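Local atomic coordinates of pectinesterase (Aspergillus niger, PDB entry 5C1E), a protein that catalyses the hydrolysis of methyl esters along pectin chains, releasing methanol, and is probably involved in the maceration of plant tissue. Residues 227-232 and 254-259; 174-179 and 198-203; 4-9 and 37-42; 57-62 and 101-106. One frame throughout, in Å; residues are numbered along the deposited sequence.

All four contacts belong to one right-handed parallel beta-helix, and each reaches the same long parallel sheet. Contacts 3 and 4 lie toward its N-terminal end, with centres about 9 Å apart; they touch because strands 36-40 and 57-61 are neighbours. Contacts 1 and 2, centres about 13 Å apart, meet in the same way through strands 198-201 and 228-232. Contacts 1 and 3, at the two extremes, have centres about 38 Å apart. D161, the predicted active-site residue, is about 9 Å from Y256 of contact 1 and about 12 Å from I176 of contact 2, side chain to side chain. Contact 4 instead approaches the glycan, about 7 Å from the side chain of S102.

Contact 1: 227-232 and 254-259; sequences ARVIYQ and PLYYEY. With SO4 (sulfate ion), chain E.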
loop_
_atom_site.group_PDB
_atom_site.type_symbol
_atom_site.label_atom_id
_atom_site.label_comp_id
_atom_site.label_asym_id
_atom_site.label_seq_id
_atom_site.Cartn_x
_atom_site.Cartn_y
_atom_site.Cartn_z
ATOM N N ALA A 227 -7.688 -3.491 16.069
ATOM C CA ALA A 227 -7.662 -3.388 14.623
ATOM C C ALA A 227 -8.962 -2.753 14.125
ATOM O O ALA A 227 -10.036 -3.220 14.488
ATOM C CB ALA A 227 -7.533 -4.773 14.030
ATOM N N ARG A 228 -8.854 -1.729 13.283
ATOM C CA ARG A 228 -10.031 -1.082 12.701
ATOM C C ARG A 228 -9.953 -0.946 11.191
ATOM O O ARG A 228 -9.095 -0.230 10.662
ATOM C CB ARG A 228 -10.246 0.300 13.303
ATOM C CG ARG A 228 -11.498 0.995 12.775
ATOM C CD ARG A 228 -12.015 2.047 13.738
ATOM N NE ARG A 228 -11.019 3.065 14.016
ATOM C CZ ARG A 228 -11.169 4.009 14.941
ATOM N NH1 ARG A 228 -12.291 4.068 15.655
ATOM N NH2 ARG A 228 -10.212 4.904 15.147
ATOM N N VAL A 229 -10.864 -1.630 10.510
ATOM C CA VAL A 229 -10.853 -1.684 9.050
ATOM C C VAL A 229 -12.280 -1.623 8.520
ATOM O O VAL A 229 -13.157 -2.317 9.046
ATOM C CB VAL A 229 -10.229 -2.995 8.569
ATOM C CG1 VAL A 229 -10.179 -3.045 7.050
ATOM C CG2 VAL A 229 -8.822 -3.187 9.162
ATOM N N ILE A 230 -12.489 -0.796 7.493
ATOM C CA ILE A 230 -13.763 -0.745 6.758
ATOM C C ILE A 230 -13.537 -0.973 5.268
ATOM O O ILE A 230 -12.648 -0.353 4.664
ATOM C CB ILE A 230 -14.561 0.567 7.012
ATOM C CG1 ILE A 230 -15.885 0.532 6.232
ATOM C CG2 ILE A 230 -13.766 1.808 6.658
ATOM C CD1 ILE A 230 -16.890 1.545 6.726
ATOM N N TYR A 231 -14.325 -1.879 4.681
ATOM C CA TYR A 231 -14.396 -2.029 3.236
ATOM C C TYR A 231 -15.733 -1.436 2.804
ATOM O O TYR A 231 -16.791 -1.892 3.249
ATOM C CB TYR A 231 -14.352 -3.497 2.814
ATOM C CG TYR A 231 -13.000 -4.199 2.892
ATOM C CD1 TYR A 231 -12.477 -4.603 4.118
ATOM C CD2 TYR A 231 -12.311 -4.564 1.745
ATOM C CE1 TYR A 231 -11.262 -5.283 4.197
ATOM C CE2 TYR A 231 -11.099 -5.249 1.809
ATOM C CZ TYR A 231 -10.569 -5.594 3.040
ATOM O OH TYR A 231 -9.368 -6.290 3.132
ATOM N N GLN A 232 -15.680 -0.404 1.972
ATOM C CA GLN A 232 -16.880 0.335 1.585
ATOM C C GLN A 232 -16.917 0.618 0.088
ATOM O O GLN A 232 -15.873 0.858 -0.548
ATOM C CB GLN A 232 -16.975 1.651 2.377
ATOM C CG GLN A 232 -15.755 2.533 2.284
ATOM C CD GLN A 232 -15.854 3.782 3.151
ATOM O OE1 GLN A 232 -16.378 3.739 4.250
ATOM N NE2 GLN A 232 -15.298 4.873 2.682
ATOM N N PRO A 254 -11.843 -6.368 17.410
ATOM C CA PRO A 254 -11.636 -5.518 16.246
ATOM C C PRO A 254 -12.867 -4.702 15.903
ATOM O O PRO A 254 -13.988 -5.086 16.248
ATOM C CB PRO A 254 -11.345 -6.519 15.115
ATOM C CG PRO A 254 -12.045 -7.744 15.533
ATOM C CD PRO A 254 -11.885 -7.790 17.047
ATOM N N LEU A 255 -12.637 -3.582 15.241
ATOM C CA LEU A 255 -13.704 -2.752 14.683
ATOM C C LEU A 255 -13.686 -2.934 13.161
ATOM O O LEU A 255 -12.962 -2.247 12.408
ATOM C CB LEU A 255 -13.521 -1.286 15.074
ATOM C CG LEU A 255 -13.616 -0.901 16.561
ATOM C CD1 LEU A 255 -14.864 -1.489 17.207
ATOM C CD2 LEU A 255 -12.401 -1.346 17.346
ATOM N N TYR A 256 -14.471 -3.906 12.735
ATOM C CA TYR A 256 -14.537 -4.355 11.349
ATOM C C TYR A 256 -15.909 -4.080 10.721
ATOM O O TYR A 256 -16.946 -4.530 11.219
ATOM C CB TYR A 256 -14.255 -5.846 11.316
ATOM C CG TYR A 256 -12.809 -6.272 11.517
ATOM C CD1 TYR A 256 -11.741 -5.401 11.298
ATOM C CD2 TYR A 256 -12.515 -7.586 11.910
ATOM C CE1 TYR A 256 -10.416 -5.833 11.451
ATOM C CE2 TYR A 256 -11.210 -8.021 12.073
ATOM C CZ TYR A 256 -10.168 -7.155 11.842
ATOM O OH TYR A 256 -8.888 -7.609 11.966
ATOM N N TYR A 257 -15.892 -3.385 9.588
ATOM C CA TYR A 257 -17.102 -2.862 8.978
ATOM C C TYR A 257 -17.154 -3.141 7.489
ATOM O O TYR A 257 -16.122 -3.177 6.805
ATOM C CB TYR A 257 -17.143 -1.352 9.118
ATOM C CG TYR A 257 -16.985 -0.795 10.507
ATOM C CD1 TYR A 257 -18.087 -0.621 11.320
ATOM C CD2 TYR A 257 -15.746 -0.404 10.989
ATOM C CE1 TYR A 257 -17.973 -0.061 12.574
ATOM C CE2 TYR A 257 -15.614 0.160 12.244
ATOM C CZ TYR A 257 -16.722 0.313 13.040
ATOM O OH TYR A 257 -16.616 0.865 14.292
ATOM N N GLU A 258 -18.369 -3.304 6.985
ATOM C CA GLU A 258 -18.608 -3.238 5.549
ATOM C C GLU A 258 -19.757 -2.283 5.249
ATOM O O GLU A 258 -20.708 -2.196 6.018
ATOM C CB GLU A 258 -18.942 -4.603 5.012
ATOM C CG GLU A 258 -17.764 -5.548 4.942
ATOM C CD GLU A 258 -18.225 -6.930 4.544
ATOM O OE1 GLU A 258 -18.221 -7.205 3.325
ATOM O OE2 GLU A 258 -18.630 -7.707 5.437
ATOM N N TYR A 259 -19.669 -1.554 4.143
ATOM C CA TYR A 259 -20.744 -0.640 3.771
ATOM C C TYR A 259 -20.872 -0.538 2.259
ATOM O O TYR A 259 -19.959 -0.063 1.589
ATOM C CB TYR A 259 -20.537 0.761 4.358
ATOM C CG TYR A 259 -21.716 1.656 4.049
ATOM C CD1 TYR A 259 -22.874 1.596 4.824
ATOM C CD2 TYR A 259 -21.702 2.513 2.953
ATOM C CE1 TYR A 259 -23.976 2.379 4.529
ATOM C CE2 TYR A 259 -22.801 3.299 2.649
ATOM C CZ TYR A 259 -23.937 3.224 3.445
ATOM O OH TYR A 259 -25.038 4.002 3.169
HETATM S S SO4 E . -12.046 7.020 17.547
HETATM O O1 SO4 E . -13.168 7.495 16.702
HETATM O O2 SO4 E . -10.771 7.112 16.808
HETATM O O3 SO4 E . -11.972 7.843 18.773
HETATM O O4 SO4 E . -12.329 5.621 17.955
HETATM O O HOH W 1 -14.878 2.704 15.570
#
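The C-terminal edge of the long sheet in a parallel beta-helix is formed where residues 227-232 meet 254-259 in strict parallel register. Five backbone hydrogen bonds join them, passing from L255 N to A227 O (2.7 Å) as far as Y259 N to Y231 O (3.0 Å). Between these, V229 and Y231 each use both N and O, as an alternate residue does in a parallel pair. V229 and Y231 pack on strand 182-187 inside the coil; the beta-branched valine fits the extended backbone and lays CG2 3.8 Å from Y256 CE1. Y256, on the same face, packs on P222 and stacks with W245, and P254 CB sits 3.3 Å above the centre of its ring. On the other face I230 CG1, anti to its own N (chi1 -179°), packs 3.7 Å from Y257 CB. R228 does two jobs there. Its CG packs 3.8 Å from L255 CB, while the guanidinium, turned by a bend at chi3 (58°), grips a sulfate, probably from the crystallisation liquor, in a two-pronged fashion: NH1 bonds O4 and NH2 bonds O2. W197 adds a cation-pi contact. NH1 also donates to a water 2.9 Å away, and this water is hydrogen-bonded to Y257 OH at 2.8 Å.

Contact 2: 174-179 and 198-203; sequences CDIVSN and YAIDNC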
loop_
_atom_site.group_PDB
_atom_site.type_symbol
_atom_site.label_atom_id
_atom_site.label_comp_id
_atom_site.label_asym_id
_atom_site.label_seq_id
_atom_site.Cartn_x
_atom_site.Cartn_y
_atom_site.Cartn_z
ATOM N N CYS A 174 -8.270 1.129 -5.804
ATOM C CA CYS A 174 -7.145 0.222 -5.948
ATOM C C CYS A 174 -7.616 -1.169 -6.317
ATOM O O CYS A 174 -8.742 -1.581 -5.977
ATOM C CB CYS A 174 -6.344 0.132 -4.650
ATOM S SG CYS A 174 -5.490 1.648 -4.185
ATOM N N ASP A 175 -6.737 -1.900 -6.995
ATOM C CA ASP A 175 -6.942 -3.320 -7.197
ATOM C C ASP A 175 -6.158 -4.026 -6.116
ATOM O O ASP A 175 -4.947 -3.857 -6.006
ATOM C CB ASP A 175 -6.495 -3.760 -8.600
ATOM C CG ASP A 175 -7.473 -3.327 -9.697
ATOM O OD1 ASP A 175 -8.686 -3.189 -9.436
ATOM O OD2 ASP A 175 -7.017 -3.118 -10.831
ATOM N N ILE A 176 -6.867 -4.800 -5.300
ATOM C CA ILE A 176 -6.273 -5.534 -4.212
ATOM C C ILE A 176 -6.374 -7.002 -4.608
ATOM O O ILE A 176 -7.479 -7.552 -4.733
ATOM C CB ILE A 176 -6.973 -5.188 -2.890
ATOM C CG1 ILE A 176 -6.709 -3.723 -2.544
ATOM C CG2 ILE A 176 -6.549 -6.127 -1.774
ATOM C CD1 ILE A 176 -7.569 -3.167 -1.432
ATOM N N VAL A 177 -5.213 -7.608 -4.843
ATOM C CA VAL A 177 -5.097 -8.863 -5.582
ATOM C C VAL A 177 -4.459 -9.940 -4.714
ATOM O O VAL A 177 -3.292 -9.835 -4.368
ATOM C CB VAL A 177 -4.253 -8.667 -6.854
ATOM C CG1 VAL A 177 -4.209 -9.949 -7.687
ATOM C CG2 VAL A 177 -4.801 -7.502 -7.685
ATOM N N SER A 178 -5.219 -10.974 -4.363
ATOM C CA SER A 178 -4.683 -12.079 -3.562
ATOM C C SER A 178 -4.050 -13.157 -4.446
ATOM O O SER A 178 -4.698 -13.657 -5.386
ATOM C CB SER A 178 -5.776 -12.728 -2.684
ATOM O OG SER A 178 -6.070 -11.966 -1.526
ATOM N N ASN A 179 -2.804 -13.536 -4.136
ATOM C CA ASN A 179 -2.097 -14.608 -4.866
ATOM C C ASN A 179 -1.915 -15.884 -4.033
ATOM O O ASN A 179 -1.108 -16.760 -4.381
ATOM C CB ASN A 179 -0.743 -14.134 -5.421
ATOM C CG ASN A 179 0.174 -13.584 -4.356
ATOM O OD1 ASN A 179 -0.150 -13.626 -3.172
ATOM N ND2 ASN A 179 1.320 -13.063 -4.768
ATOM N N TYR A 198 -8.060 1.823 8.785
ATOM C CA TYR A 198 -7.929 1.482 7.368
ATOM C C TYR A 198 -9.303 1.689 6.727
ATOM O O TYR A 198 -10.318 1.136 7.207
ATOM C CB TYR A 198 -7.614 0.012 7.121
ATOM C CG TYR A 198 -6.256 -0.536 7.540
ATOM C CD1 TYR A 198 -5.459 0.076 8.517
ATOM C CD2 TYR A 198 -5.819 -1.745 6.999
ATOM C CE1 TYR A 198 -4.234 -0.467 8.885
ATOM C CE2 TYR A 198 -4.619 -2.307 7.367
ATOM C CZ TYR A 198 -3.830 -1.680 8.305
ATOM O OH TYR A 198 -2.664 -2.282 8.638
ATOM N N ALA A 199 -9.315 2.398 5.615
ATOM C CA ALA A 199 -10.516 2.511 4.794
ATOM C C ALA A 199 -10.187 2.020 3.394
ATOM O O ALA A 199 -9.306 2.566 2.728
ATOM C CB ALA A 199 -11.014 3.947 4.758
ATOM N N ILE A 200 -10.908 0.989 2.949
ATOM C CA ILE A 200 -10.763 0.471 1.586
ATOM C C ILE A 200 -12.013 0.885 0.813
ATOM O O ILE A 200 -13.102 0.380 1.081
ATOM C CB ILE A 200 -10.530 -1.046 1.609
ATOM C CG1 ILE A 200 -9.168 -1.297 2.251
ATOM C CG2 ILE A 200 -10.590 -1.623 0.204
ATOM C CD1 ILE A 200 -8.991 -2.673 2.796
ATOM N N ASP A 201 -11.843 1.847 -0.092
ATOM C CA ASP A 201 -12.966 2.568 -0.699
ATOM C C ASP A 201 -12.966 2.494 -2.215
ATOM O O ASP A 201 -11.981 2.843 -2.866
ATOM C CB ASP A 201 -12.943 4.041 -0.279
ATOM C CG ASP A 201 -14.093 4.836 -0.870
ATOM O OD1 ASP A 201 -15.190 4.824 -0.287
ATOM O OD2 ASP A 201 -13.883 5.498 -1.897
ATOM N N ASN A 202 -14.088 2.064 -2.785
ATOM C CA ASN A 202 -14.189 1.916 -4.245
ATOM C C ASN A 202 -13.017 1.116 -4.813
ATOM O O ASN A 202 -12.456 1.453 -5.857
ATOM C CB ASN A 202 -14.303 3.305 -4.911
ATOM C CG ASN A 202 -15.665 3.955 -4.693
ATOM O OD1 ASN A 202 -15.854 4.812 -3.809
ATOM N ND2 ASN A 202 -16.625 3.556 -5.507
ATOM N N CYS A 203 -12.628 0.057 -4.107
ATOM C CA CYS A 203 -11.576 -0.822 -4.583
ATOM C C CYS A 203 -12.168 -2.082 -5.202
ATOM O O CYS A 203 -13.371 -2.339 -5.122
ATOM C CB CYS A 203 -10.612 -1.178 -3.448
ATOM S SG CYS A 203 -9.689 0.245 -2.799
#
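C174 and C203 meet at one corner of the parallel beta-helix, where two successive coils turn out of the long sheet toward strands 175-178 and 204-207. The polar part of their meeting is one hydrogen bond: C174 N donates to C203 SG at 3.4 Å, with an angle of 159° at the hydrogen. Sulfur is a large, weak acceptor, so this length is reasonable, and a buried amide at a turn gains a partner without a charged group. C203 SG is placed there by a torsion that sets it beside its own N (chi1 -65°). Beside this bond C203 CB makes a close contact with the carbonyl oxygen C174 O, at 3.2 Å. N202, just before C203, has a left-handed backbone conformation, which makes the sharp corner. The nonpolar part is close packing. C174 CB lies 3.8 Å from C203 SG. Farther inside, I176 reaches from one sheet and I200 from another to meet in the core, where branched aliphatic chains fill space well; I184 and T185 of strand 182-187 line the same interior. The two sulfurs stay separate, C174 SG being 4.6 Å from C203 SG. I176 CD1, at the end of an extended branch, touches both I200 CG2 (3.8 Å) and C203 CB (4.2 Å).

Contact 3: 4-9 and 37-42; sequences TSAPSG and CIYVAS
Y39 carries most of this contact, holding its ring beneath the N-terminal residues 4-9 as they run across the outer surface of the first coils of the beta-helix. The leading interaction is between a peptide and an aromatic face. S5 C lies 3.7 Å above the ring plane, over its centre, and A6 N lies on the same side nearer the rim, so the flat S5-A6 amide rests on the pi surface. The phenol reaches this place because CG is anti to the backbone N of Y39 (chi1 168°), which carries the ring out along the loop; A41 N lies over the opposite face. Apolar contacts continue at the root of the ring, where A6 CB approaches Y39 CB at 3.8 Å and P7 CD comes within 4.0 Å of the same atom. A small alanine permits the backbone to come close, and a proline stiffens the loop where it passes. Polar links are made through water. One water, in the plane of the ring at its edge, bonds Y39 OH at 2.8 Å and donates to T4 O. A second accepts from C37 N at 2.9 Å and donates to G9 O at 3.0 Å. G9, with its positive phi (82°), turns the chain toward C10, whose disulfide to C37 ties the loop covalently to strand 36-40. The segments thus share no direct hydrogen bond: dispersion and pi contacts, solvent bridges and the nearby disulfide, a bond well suited to a secreted enzyme, hold the loop in place.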
loop_
_atom_site.group_PDB
_atom_site.type_symbol
_atom_site.label_atom_id
_atom_site.label_comp_id
_atom_site.label_asym_id
_atom_site.label_seq_id
_atom_site.Cartn_x
_atom_site.Cartn_y
_atom_site.Cartn_z
ATOM N N THR A 4 6.866 10.962 -20.118
ATOM C CA THR A 4 7.951 10.314 -20.854
ATOM C C THR A 4 9.253 11.098 -20.813
ATOM O O THR A 4 10.205 10.777 -21.520
ATOM C CB THR A 4 7.546 10.053 -22.308
ATOM O OG1 THR A 4 7.406 11.300 -22.980
ATOM C CG2 THR A 4 6.218 9.307 -22.351
ATOM N N SER A 5 9.301 12.118 -19.961
ATOM C CA SER A 5 10.544 12.808 -19.660
ATOM C C SER A 5 10.379 13.485 -18.316
ATOM O O SER A 5 9.270 13.518 -17.753
ATOM C CB SER A 5 10.891 13.820 -20.742
ATOM O OG SER A 5 9.938 14.855 -20.760
ATOM N N ALA A 6 11.478 14.006 -17.784
ATOM C CA ALA A 6 11.460 14.529 -16.419
ATOM C C ALA A 6 10.556 15.741 -16.290
ATOM O O ALA A 6 10.671 16.681 -17.059
ATOM C CB ALA A 6 12.866 14.881 -15.968
ATOM N N PRO A 7 9.630 15.720 -15.324
ATOM C CA PRO A 7 8.945 16.969 -15.059
ATOM C C PRO A 7 9.906 18.082 -14.615
ATOM O O PRO A 7 11.084 17.837 -14.302
ATOM C CB PRO A 7 7.964 16.605 -13.948
ATOM C CG PRO A 7 7.725 15.143 -14.111
ATOM C CD PRO A 7 9.045 14.595 -14.584
ATOM N N SER A 8 9.371 19.295 -14.593
ATOM C CA SER A 8 10.141 20.489 -14.302
ATOM C C SER A 8 10.968 20.321 -13.032
ATOM O O SER A 8 10.437 20.012 -11.982
ATOM C CB SER A 8 9.211 21.698 -14.125
ATOM O OG SER A 8 9.986 22.881 -14.052
ATOM N N GLY A 9 12.271 20.512 -13.156
ATOM C CA GLY A 9 13.169 20.528 -12.012
ATOM C C GLY A 9 13.616 19.184 -11.484
ATOM O O GLY A 9 14.441 19.145 -10.577
ATOM N N CYS A 37 12.310 16.493 -6.650
ATOM C CA CYS A 37 11.700 15.396 -7.360
ATOM C C CYS A 37 12.704 14.668 -8.221
ATOM O O CYS A 37 13.743 15.214 -8.622
ATOM C CB CYS A 37 10.489 15.856 -8.173
ATOM S SG CYS A 37 10.808 17.133 -9.390
ATOM N N ILE A 38 12.384 13.401 -8.450
ATOM C CA ILE A 38 13.211 12.497 -9.216
ATOM C C ILE A 38 12.281 11.815 -10.225
ATOM O O ILE A 38 11.170 11.371 -9.868
ATOM C CB ILE A 38 13.903 11.436 -8.323
ATOM C CG1 ILE A 38 14.852 12.102 -7.323
ATOM C CG2 ILE A 38 14.685 10.442 -9.172
ATOM C CD1 ILE A 38 15.417 11.173 -6.258
ATOM N N TYR A 39 12.733 11.787 -11.476
ATOM C CA TYR A 39 12.082 11.053 -12.555
ATOM C C TYR A 39 12.906 9.821 -12.872
ATOM O O TYR A 39 14.107 9.929 -13.155
ATOM C CB TYR A 39 11.960 11.927 -13.803
ATOM C CG TYR A 39 11.569 11.187 -15.077
ATOM C CD1 TYR A 39 10.253 10.789 -15.313
ATOM C CD2 TYR A 39 12.508 10.925 -16.068
ATOM C CE1 TYR A 39 9.900 10.113 -16.482
ATOM C CE2 TYR A 39 12.153 10.263 -17.242
ATOM C CZ TYR A 39 10.847 9.868 -17.448
ATOM O OH TYR A 39 10.499 9.192 -18.621
ATOM N N VAL A 40 12.251 8.663 -12.849
ATOM C CA VAL A 40 12.897 7.395 -13.147
ATOM C C VAL A 40 12.392 6.873 -14.482
ATOM O O VAL A 40 11.177 6.682 -14.683
ATOM C CB VAL A 40 12.651 6.354 -12.036
ATOM C CG1 VAL A 40 13.514 5.104 -12.238
ATOM C CG2 VAL A 40 12.947 6.962 -10.675
ATOM N N ALA A 41 13.330 6.680 -15.407
ATOM C CA ALA A 41 13.021 6.109 -16.688
ATOM C C ALA A 41 12.905 4.602 -16.568
ATOM O O ALA A 41 13.318 3.986 -15.577
ATOM C CB ALA A 41 14.075 6.478 -17.710
ATOM N N SER A 42 12.343 4.021 -17.617
ATOM C CA SER A 42 12.073 2.601 -17.707
ATOM C C SER A 42 13.275 1.769 -17.271
ATOM O O SER A 42 14.434 2.092 -17.560
ATOM C CB SER A 42 11.665 2.225 -19.145
ATOM O OG SER A 42 12.617 2.681 -20.098
HETATM O O HOH W 2 12.625 9.009 -20.360
HETATM O O HOH W 3 14.229 18.404 -7.694
#

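Contact 4: 57-62 and 101-106; sequences LTLYGE and FSMYNI
L57 through G61 pair with F101 through N105 as adjacent parallel strands of successive coils in the beta-helix, and their backbone groups satisfy one another in turn. S102 N donates to L57 O (3.1 Å), L59 N to S102 O (2.9 Å), Y104 N to L59 O (2.9 Å), and G61 N to Y104 O (2.7 Å), the last three nearly straight onto the carbonyl. L57 O accepts a second hydrogen bond, from a water that in turn accepts from T58 OG1 and, at 2.9 Å, from S102 OG; paired small hydroxyls suit this partly exposed face, where one water can serve both. At the far end another water donates to both E62 O and N105 O. N105 leaves the strand with a left-handed backbone, and its amide is held by R3 through OD1 and by T66 O through ND2. G61, lacking a side chain, lets N105 O come 3.5 Å from its CA. Y60 and Y104 lie side by side, inclined at 29° and offset, with little of one ring over the other; a water links their hydroxyls, and Y104 OH also bonds D296. T58 CG2 touches the edge of the Y104 ring at CE1 (3.6 Å). The opposite face is purely apolar: L59 CG meets I106 CD1 at 3.6 Å, with F101 and M103 beside it. Strand 36-40 continues the sheet beyond 57-61 and strand 128-131 beyond 102-104, F101 and M103 both packing on F130, while helix 22-29 covers L57 through L26 and L29.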
loop_
_atom_site.group_PDB
_atom_site.type_symbol
_atom_site.label_atom_id
_atom_site.label_comp_id
_atom_site.label_asym_id
_atom_site.label_seq_id
_atom_site.Cartn_x
_atom_site.Cartn_y
_atom_site.Cartn_z
ATOM N N LEU A 57 9.698 15.184 -1.054
ATOM C CA LEU A 57 10.203 14.487 -2.244
ATOM C C LEU A 57 9.044 13.875 -3.000
ATOM O O LEU A 57 8.127 13.303 -2.383
ATOM C CB LEU A 57 11.190 13.390 -1.847
ATOM C CG LEU A 57 11.737 12.491 -2.948
ATOM C CD1 LEU A 57 12.606 13.306 -3.891
ATOM C CD2 LEU A 57 12.542 11.348 -2.371
ATOM N N THR A 58 9.085 14.021 -4.325
ATOM C CA THR A 58 8.208 13.282 -5.242
ATOM C C THR A 58 9.041 12.415 -6.178
ATOM O O THR A 58 10.004 12.898 -6.808
ATOM C CB THR A 58 7.318 14.240 -6.060
ATOM O OG1 THR A 58 6.544 15.010 -5.153
ATOM C CG2 THR A 58 6.377 13.459 -6.981
ATOM N N LEU A 59 8.690 11.126 -6.256
ATOM C CA LEU A 59 9.323 10.201 -7.181
ATOM C C LEU A 59 8.337 9.823 -8.297
ATOM O O LEU A 59 7.246 9.322 -8.010
ATOM C CB LEU A 59 9.752 8.964 -6.406
ATOM C CG LEU A 59 10.626 7.885 -7.032
ATOM C CD1 LEU A 59 11.974 8.384 -7.550
ATOM C CD2 LEU A 59 10.847 6.837 -5.951
ATOM N N TYR A 60 8.709 10.094 -9.550
ATOM C CA TYR A 60 7.850 9.843 -10.698
ATOM C C TYR A 60 8.425 8.757 -11.555
ATOM O O TYR A 60 9.599 8.813 -11.904
ATOM C CB TYR A 60 7.798 11.058 -11.610
ATOM C CG TYR A 60 7.205 12.306 -11.049
ATOM C CD1 TYR A 60 5.836 12.431 -10.891
ATOM C CD2 TYR A 60 8.005 13.393 -10.735
ATOM C CE1 TYR A 60 5.273 13.613 -10.421
ATOM C CE2 TYR A 60 7.449 14.568 -10.265
ATOM C CZ TYR A 60 6.080 14.673 -10.116
ATOM O OH TYR A 60 5.540 15.838 -9.631
ATOM N N GLY A 61 7.585 7.819 -11.969
ATOM C CA GLY A 61 7.969 6.809 -12.937
ATOM C C GLY A 61 7.473 7.126 -14.331
ATOM O O GLY A 61 6.415 7.724 -14.517
ATOM N N GLU A 62 8.250 6.713 -15.313
ATOM C CA GLU A 62 7.880 6.838 -16.716
ATOM C C GLU A 62 6.662 5.988 -17.019
ATOM O O GLU A 62 6.600 4.825 -16.608
ATOM C CB GLU A 62 9.058 6.399 -17.604
ATOM C CG GLU A 62 8.748 6.451 -19.084
ATOM C CD GLU A 62 9.905 6.030 -19.966
ATOM O OE1 GLU A 62 11.001 5.792 -19.473
ATOM O OE2 GLU A 62 9.691 5.929 -21.193
ATOM N N PHE A 101 6.216 12.414 1.354
ATOM C CA PHE A 101 6.678 11.715 0.158
ATOM C C PHE A 101 5.485 11.352 -0.747
ATOM O O PHE A 101 4.413 10.950 -0.260
ATOM C CB PHE A 101 7.434 10.445 0.572
ATOM C CG PHE A 101 7.892 9.592 -0.576
ATOM C CD1 PHE A 101 8.943 9.999 -1.392
ATOM C CD2 PHE A 101 7.302 8.348 -0.818
ATOM C CE1 PHE A 101 9.384 9.194 -2.435
ATOM C CE2 PHE A 101 7.742 7.541 -1.846
ATOM C CZ PHE A 101 8.781 7.969 -2.668
ATOM N N SER A 102 5.682 11.503 -2.053
ATOM C CA SER A 102 4.702 11.054 -3.047
ATOM C C SER A 102 5.399 10.205 -4.083
ATOM O O SER A 102 6.522 10.524 -4.487
ATOM C CB SER A 102 4.032 12.242 -3.723
ATOM O OG SER A 102 3.442 13.076 -2.768
ATOM N N MET A 103 4.747 9.132 -4.524
ATOM C CA MET A 103 5.314 8.283 -5.559
ATOM C C MET A 103 4.243 8.022 -6.622
ATOM O O MET A 103 3.080 7.764 -6.288
ATOM C CB MET A 103 5.859 6.985 -4.960
ATOM C CG MET A 103 6.623 6.128 -5.960
ATOM S SD MET A 103 7.558 4.813 -5.159
ATOM C CE MET A 103 6.296 3.603 -4.822
ATOM N N TYR A 104 4.637 8.150 -7.885
ATOM C CA TYR A 104 3.735 8.013 -9.023
ATOM C C TYR A 104 4.260 6.989 -9.991
ATOM O O TYR A 104 5.394 7.107 -10.479
ATOM C CB TYR A 104 3.598 9.334 -9.805
ATOM C CG TYR A 104 2.909 10.456 -9.084
ATOM C CD1 TYR A 104 3.606 11.241 -8.172
ATOM C CD2 TYR A 104 1.550 10.747 -9.304
ATOM C CE1 TYR A 104 2.987 12.263 -7.504
ATOM C CE2 TYR A 104 0.934 11.806 -8.652
ATOM C CZ TYR A 104 1.672 12.555 -7.758
ATOM O OH TYR A 104 1.123 13.583 -7.061
ATOM N N ASN A 105 3.421 6.006 -10.299
ATOM C CA ASN A 105 3.686 5.070 -11.405
ATOM C C ASN A 105 5.002 4.295 -11.305
ATOM O O ASN A 105 5.778 4.227 -12.265
ATOM C CB ASN A 105 3.593 5.827 -12.731
ATOM C CG ASN A 105 2.317 6.609 -12.845
ATOM O OD1 ASN A 105 2.320 7.844 -12.874
ATOM N ND2 ASN A 105 1.203 5.899 -12.890
ATOM N N ILE A 106 5.228 3.717 -10.123
ATOM C CA ILE A 106 6.400 2.876 -9.857
ATOM C C ILE A 106 5.921 1.543 -9.296
ATOM O O ILE A 106 4.984 1.512 -8.487
ATOM C CB ILE A 106 7.378 3.598 -8.912
ATOM C CG1 ILE A 106 7.999 4.776 -9.688
ATOM C CG2 ILE A 106 8.418 2.622 -8.370
ATOM C CD1 ILE A 106 9.282 5.318 -9.195
HETATM O O HOH W 4 5.518 14.993 -2.279
HETATM O O HOH W 5 2.870 16.109 -8.157
HETATM O O HOH W 6 6.816 3.190 -14.506
#